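Local coordinates for protein escrt-iii (Sulfolobus solfataricus, PDB 2XVC) that probably acts in archaeal cell division as an ESCRT-III subunit recruited to membranes, represented here by its winged-helix domain with a bound peptide, at residues L26-F31 against V37-V42; E14-I19 against E47-K52. One frame throughout, in Å; residues are numbered along the deposited sequence.

Contact 1: L26-F31 against V37-V42. With CD (cadmium ion), chain C.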
loop_
_atom_site.group_PDB
_atom_site.type_symbol
_atom_site.label_atom_id
_atom_site.label_comp_id
_atom_site.label_asym_id
_atom_site.label_seq_id
_atom_site.Cartn_x
_atom_site.Cartn_y
_atom_site.Cartn_z
ATOM N N LEU A 26 6.192 1.992 2.324
ATOM C CA LEU A 26 5.470 2.334 1.116
ATOM C C LEU A 26 5.488 3.837 0.902
ATOM O O LEU A 26 5.010 4.597 1.746
ATOM C CB LEU A 26 4.021 1.832 1.188
ATOM C CG LEU A 26 3.120 2.148 -0.008
ATOM C CD1 LEU A 26 3.545 1.372 -1.254
ATOM C CD2 LEU A 26 1.665 1.868 0.329
ATOM N N ASP A 27 6.042 4.246 -0.235
ATOM C CA ASP A 27 6.032 5.635 -0.666
ATOM C C ASP A 27 4.972 5.715 -1.752
ATOM O O ASP A 27 5.199 5.276 -2.879
ATOM C CB ASP A 27 7.431 6.015 -1.178
ATOM C CG ASP A 27 7.506 7.427 -1.750
ATOM O OD1 ASP A 27 6.479 7.999 -2.159
ATOM O OD2 ASP A 27 8.631 7.963 -1.804
ATOM N N ILE A 28 3.801 6.248 -1.408
ATOM C CA ILE A 28 2.670 6.226 -2.325
ATOM C C ILE A 28 2.997 6.941 -3.637
ATOM O O ILE A 28 2.659 6.445 -4.715
ATOM C CB ILE A 28 1.376 6.769 -1.689
ATOM C CG1 ILE A 28 0.954 5.873 -0.513
ATOM C CG2 ILE A 28 0.261 6.834 -2.723
ATOM C CD1 ILE A 28 -0.417 6.195 0.076
ATOM N N GLU A 29 3.683 8.078 -3.541
ATOM C CA GLU A 29 4.107 8.821 -4.734
ATOM C C GLU A 29 4.983 7.949 -5.642
ATOM O O GLU A 29 4.671 7.768 -6.819
ATOM C CB GLU A 29 4.843 10.110 -4.329
ATOM C CG GLU A 29 5.092 11.110 -5.472
ATOM C CD GLU A 29 3.804 11.682 -6.071
ATOM O OE1 GLU A 29 2.794 11.824 -5.340
ATOM O OE2 GLU A 29 3.803 11.998 -7.284
ATOM N N HIS A 30 6.064 7.407 -5.082
ATOM C CA HIS A 30 6.974 6.512 -5.797
ATOM C C HIS A 30 6.244 5.287 -6.366
ATOM O O HIS A 30 6.396 4.967 -7.546
ATOM C CB HIS A 30 8.119 6.089 -4.869
ATOM C CG HIS A 30 9.071 5.099 -5.469
ATOM N ND1 HIS A 30 10.082 5.466 -6.331
ATOM C CD2 HIS A 30 9.178 3.755 -5.315
ATOM C CE1 HIS A 30 10.763 4.393 -6.691
ATOM N NE2 HIS A 30 10.234 3.341 -6.091
ATOM N N PHE A 31 5.435 4.626 -5.535
ATOM C CA PHE A 31 4.715 3.418 -5.943
ATOM C C PHE A 31 3.775 3.681 -7.114
ATOM O O PHE A 31 3.719 2.895 -8.059
ATOM C CB PHE A 31 3.942 2.816 -4.766
ATOM C CG PHE A 31 3.318 1.481 -5.066
ATOM C CD1 PHE A 31 2.028 1.399 -5.581
ATOM C CD2 PHE A 31 4.024 0.306 -4.833
ATOM C CE1 PHE A 31 1.443 0.162 -5.869
ATOM C CE2 PHE A 31 3.452 -0.939 -5.113
ATOM C CZ PHE A 31 2.159 -1.008 -5.629
ATOM N N VAL A 37 -0.331 2.543 -10.632
ATOM C CA VAL A 37 -1.593 2.523 -9.887
ATOM C C VAL A 37 -1.912 3.945 -9.416
ATOM O O VAL A 37 -1.042 4.613 -8.864
ATOM C CB VAL A 37 -1.499 1.581 -8.653
ATOM C CG1 VAL A 37 -2.866 1.396 -8.001
ATOM C CG2 VAL A 37 -0.921 0.227 -9.041
ATOM N N GLU A 38 -3.146 4.406 -9.629
ATOM C CA GLU A 38 -3.573 5.731 -9.140
ATOM C C GLU A 38 -3.354 5.858 -7.642
ATOM O O GLU A 38 -3.583 4.901 -6.907
ATOM C CB GLU A 38 -5.056 5.975 -9.434
ATOM C CG GLU A 38 -5.419 6.010 -10.908
ATOM C CD GLU A 38 -4.477 6.878 -11.698
ATOM O OE1 GLU A 38 -4.318 8.064 -11.330
ATOM O OE2 GLU A 38 -3.883 6.374 -12.679
ATOM N N LYS A 39 -2.916 7.035 -7.195
ATOM C CA LYS A 39 -2.671 7.276 -5.769
ATOM C C LYS A 39 -3.887 6.937 -4.908
ATOM O O LYS A 39 -3.745 6.321 -3.854
ATOM C CB LYS A 39 -2.222 8.724 -5.505
ATOM C CG LYS A 39 -0.791 9.026 -5.956
ATOM C CD LYS A 39 -0.250 10.358 -5.400
ATOM C CE LYS A 39 -0.030 10.298 -3.868
ATOM N NZ LYS A 39 0.971 11.288 -3.351
ATOM N N GLN A 40 -5.077 7.323 -5.365
ATOM C CA GLN A 40 -6.305 7.067 -4.602
ATOM C C GLN A 40 -6.674 5.583 -4.579
ATOM O O GLN A 40 -7.327 5.121 -3.646
ATOM C CB GLN A 40 -7.479 7.944 -5.084
ATOM C CG GLN A 40 -7.986 7.652 -6.501
ATOM C CD GLN A 40 -7.242 8.421 -7.608
ATOM O OE1 GLN A 40 -6.206 9.075 -7.373
ATOM N NE2 GLN A 40 -7.774 8.335 -8.833
ATOM N N GLU A 41 -6.242 4.840 -5.598
ATOM C CA GLU A 41 -6.417 3.391 -5.601
ATOM C C GLU A 41 -5.478 2.711 -4.589
ATOM O O GLU A 41 -5.880 1.766 -3.914
ATOM C CB GLU A 41 -6.256 2.810 -7.012
ATOM C CG GLU A 41 -6.368 1.275 -7.103
ATOM C CD GLU A 41 -7.722 0.720 -6.651
ATOM O OE1 GLU A 41 -8.738 1.455 -6.707
ATOM O OE2 GLU A 41 -7.768 -0.467 -6.246
ATOM N N VAL A 42 -4.245 3.206 -4.478
ATOM C CA VAL A 42 -3.304 2.717 -3.459
ATOM C C VAL A 42 -3.873 2.964 -2.058
ATOM O O VAL A 42 -3.874 2.071 -1.219
ATOM C CB VAL A 42 -1.895 3.362 -3.598
ATOM C CG1 VAL A 42 -0.964 2.896 -2.482
ATOM C CG2 VAL A 42 -1.287 3.028 -4.947
HETATM CD CD CD C . -2.629 8.889 -13.066
HETATM O O HOH W 1 -2.008 11.412 -12.290
#

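Contact 2: E14-I19 against E47-K52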
loop_
_atom_site.group_PDB
_atom_site.type_symbol
_atom_site.label_atom_id
_atom_site.label_comp_id
_atom_site.label_asym_id
_atom_site.label_seq_id
_atom_site.Cartn_x
_atom_site.Cartn_y
_atom_site.Cartn_z
ATOM N N GLU A 14 -1.385 -8.447 -3.478
ATOM C CA GLU A 14 -0.207 -7.925 -4.169
ATOM C C GLU A 14 0.411 -6.748 -3.417
ATOM O O GLU A 14 1.627 -6.704 -3.219
ATOM C CB GLU A 14 -0.547 -7.525 -5.607
ATOM C CG GLU A 14 -0.608 -8.708 -6.564
ATOM C CD GLU A 14 -1.155 -8.339 -7.931
ATOM O OE1 GLU A 14 -2.209 -7.664 -8.007
ATOM O OE2 GLU A 14 -0.525 -8.728 -8.936
ATOM N N LEU A 15 -0.425 -5.810 -2.979
ATOM C CA LEU A 15 0.085 -4.667 -2.226
ATOM C C LEU A 15 0.728 -5.108 -0.909
ATOM O O LEU A 15 1.820 -4.645 -0.568
ATOM C CB LEU A 15 -0.995 -3.608 -1.991
ATOM C CG LEU A 15 -0.495 -2.336 -1.288
ATOM C CD1 LEU A 15 0.616 -1.670 -2.085
ATOM C CD2 LEU A 15 -1.631 -1.365 -1.033
ATOM N N LEU A 16 0.065 -6.021 -0.194
ATOM C CA LEU A 16 0.575 -6.517 1.084
ATOM C C LEU A 16 1.894 -7.254 0.897
ATOM O O LEU A 16 2.825 -7.059 1.669
ATOM C CB LEU A 16 -0.453 -7.420 1.781
ATOM C CG LEU A 16 -0.073 -7.983 3.157
ATOM C CD1 LEU A 16 0.143 -6.871 4.168
ATOM C CD2 LEU A 16 -1.135 -8.951 3.662
ATOM N N ASP A 17 1.969 -8.095 -0.130
ATOM C CA ASP A 17 3.219 -8.783 -0.460
ATOM C C ASP A 17 4.327 -7.777 -0.781
ATOM O O ASP A 17 5.457 -7.932 -0.329
ATOM C CB ASP A 17 3.030 -9.755 -1.633
ATOM C CG ASP A 17 2.306 -11.041 -1.234
ATOM O OD1 ASP A 17 2.173 -11.333 -0.025
ATOM O OD2 ASP A 17 1.872 -11.773 -2.149
ATOM N N TYR A 18 3.994 -6.744 -1.554
ATOM C CA TYR A 18 4.963 -5.693 -1.879
ATOM C C TYR A 18 5.487 -5.004 -0.616
ATOM O O TYR A 18 6.689 -4.814 -0.462
ATOM C CB TYR A 18 4.360 -4.654 -2.833
ATOM C CG TYR A 18 5.292 -3.484 -3.086
ATOM C CD1 TYR A 18 6.230 -3.528 -4.117
ATOM C CD2 TYR A 18 5.245 -2.344 -2.283
ATOM C CE1 TYR A 18 7.101 -2.453 -4.344
ATOM C CE2 TYR A 18 6.107 -1.268 -2.501
ATOM C CZ TYR A 18 7.026 -1.330 -3.536
ATOM O OH TYR A 18 7.863 -0.267 -3.754
ATOM N N ILE A 19 4.568 -4.647 0.279
ATOM C CA ILE A 19 4.901 -3.981 1.533
ATOM C C ILE A 19 5.849 -4.830 2.386
ATOM O O ILE A 19 6.867 -4.337 2.870
ATOM C CB ILE A 19 3.623 -3.627 2.332
ATOM C CG1 ILE A 19 2.884 -2.465 1.665
ATOM C CG2 ILE A 19 3.962 -3.295 3.778
ATOM C CD1 ILE A 19 1.423 -2.356 2.075
ATOM N N GLU A 47 -6.512 1.139 2.955
ATOM C CA GLU A 47 -7.637 1.238 3.885
ATOM C C GLU A 47 -8.311 -0.109 4.109
ATOM O O GLU A 47 -8.652 -0.444 5.241
ATOM C CB GLU A 47 -8.662 2.280 3.422
ATOM C CG GLU A 47 -8.160 3.727 3.469
ATOM C CD GLU A 47 -7.730 4.192 4.862
ATOM O OE1 GLU A 47 -8.116 3.568 5.878
ATOM O OE2 GLU A 47 -7.000 5.200 4.940
ATOM N N ALA A 48 -8.484 -0.879 3.036
ATOM C CA ALA A 48 -9.072 -2.216 3.130
ATOM C C ALA A 48 -8.180 -3.176 3.924
ATOM O O ALA A 48 -8.684 -3.974 4.718
ATOM C CB ALA A 48 -9.374 -2.774 1.745
ATOM N N LEU A 49 -6.865 -3.084 3.719
ATOM C CA LEU A 49 -5.893 -3.851 4.504
ATOM C C LEU A 49 -5.920 -3.458 5.982
ATOM O O LEU A 49 -5.878 -4.321 6.859
ATOM C CB LEU A 49 -4.474 -3.680 3.945
ATOM C CG LEU A 49 -4.148 -4.362 2.612
ATOM C CD1 LEU A 49 -2.762 -3.953 2.121
ATOM C CD2 LEU A 49 -4.255 -5.884 2.731
ATOM N N LYS A 50 -5.998 -2.155 6.244
ATOM C CA LYS A 50 -6.069 -1.629 7.600
ATOM C C LYS A 50 -7.350 -2.078 8.302
ATOM O O LYS A 50 -7.309 -2.541 9.443
ATOM C CB LYS A 50 -5.977 -0.102 7.585
ATOM C CG LYS A 50 -5.804 0.525 8.960
ATOM C CD LYS A 50 -5.785 2.050 8.894
ATOM C CE LYS A 50 -7.195 2.622 8.916
ATOM N NZ LYS A 50 -7.179 4.109 9.048
ATOM N N ASN A 51 -8.480 -1.956 7.607
ATOM C CA ASN A 51 -9.783 -2.318 8.170
ATOM C C ASN A 51 -9.966 -3.822 8.387
ATOM O O ASN A 51 -10.759 -4.231 9.228
ATOM C CB ASN A 51 -10.930 -1.721 7.341
ATOM C CG ASN A 51 -10.949 -0.189 7.375
ATOM O OD1 ASN A 51 -10.474 0.438 8.328
ATOM N ND2 ASN A 51 -11.497 0.415 6.326
ATOM N N LYS A 52 -9.211 -4.639 7.654
ATOM C CA LYS A 52 -9.165 -6.082 7.900
ATOM C C LYS A 52 -8.174 -6.463 9.004
ATOM O O LYS A 52 -7.990 -7.647 9.295
ATOM C CB LYS A 52 -8.829 -6.842 6.616
ATOM C CG LYS A 52 -9.945 -6.838 5.592
ATOM C CD LYS A 52 -9.509 -7.530 4.318
ATOM C CE LYS A 52 -10.501 -7.250 3.208
ATOM N NZ LYS A 52 -10.183 -8.045 2.003
#

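Contact 1: L26-F31 against V37-V42
Val42 packs against Leu26, Ile28 and Phe31, its two methyls serving different neighbours. Val42 CG1, anti to the backbone N (chi1 177°), faces the strand end and the first helical turn: Leu26 CD2 meets Val42 CG1 tip to tip at 4.0 Å. Ile28 runs alongside that methyl, pointing the other way, with Ile28 CG1 4.1 Å from Val42 CG1. On the other branch, Val42 CG2 packs 3.7 Å from Phe31 CD1. The same ring receives Val37 CG2 at 4.0 Å from Phe31 CE1, so two valine methyls, one from the turn and one from the helix, approach it obliquely. All five of these residues are buried.

Toward solvent the chemistry changes. Lys39 lays its aliphatic chain over Ile28; the bend at chi3 (69°) brings Lys39 CE 3.7 Å from Ile28 CG2, and NZ continues to Glu29. There Lys39 NZ donates to Glu29 OE1 at 2.8 Å, roughly in line with the carboxylate C-O bond, forming a salt bridge at the solvent side. NZ also bonds the backbone of the bound peptide, which ties this edge of the contact to the ligand.

Asp27 caps helix 28-35, its OD1 accepting from His30 N at 3.0 Å from above the carboxylate plane. Glu38, at the N-cap position of helix 39-51, binds a cadmium ion through OE1, together with a water and His6, probably of the N-terminal purification tag.

Helices 28-35 and 39-51 with their short turn form the helix-turn-helix unit of the winged-helix fold. Leu46 of helix 39-51 touches Leu26 and Ile28, and strand 25-27 pairs, through Leu26 and Asp27, with a strand of the bound peptide in a parallel ladder, so the sheet runs on across the interface.

Contact 2: E14-I19 against E47-K52
Leu49 carries the whole contact from its side, reaching Leu15, Leu16 and Ile19 of helix 12-21 with a single methyl, CD1. Ahead of it in the sequence, Glu47 takes no part and instead pairs with Lys50 in the next turn, a weak salt bridge with Glu47 OE1 3.3 Å from Lys50 NZ. Ala48 touches Glu12, at the start of helix 12-21. Next comes Leu49: with CG anti to the carbonyl carbon (chi1 -72°), the side chain delivers Leu49 CD1 to within 4.2 Å of Leu16 CB and equally far from Leu15 CD2, with Ile19 CD1 more distant at 4.5 Å. One methyl thus meets three residues of helix 12-21, by apolar packing alone. The helix ends near Asn51, and Lys52 extends to a salt bridge with Glu12.

The two helical segments run nearly perpendicular, at 82°, with axes 11.2 Å apart at closest approach, and little surface is buried between them. Other elements fill in around the crossing: Leu45 and Leu46, earlier on helix 39-51, pack on Leu15, Ile55 of strand 55-58 touches both Leu16 and Leu49, and apolar side chains of the bound peptide lie against Leu16 and Ile19.

Overall arrangement
Both contacts are built largely from buried residues and share helix 39-51, contact 1 using its N-terminal end and contact 2 its C-terminal end, on opposite sides of the chain's centre. Contact 1 is nested within the loop that contact 2 closes. It buries far more surface and grades from apolar core to a charged, more exposed side near a cadmium site, whereas contact 2 is a sparse, purely apolar helix crossing with no charged residue taking part across it. Helix 12-21 joins them directly: Tyr18 packs edge-to-face with Phe31, and Leu15 also reaches that ring. Together they pack three helices into one winged-helix core, whose surface the bound peptide touches at both places.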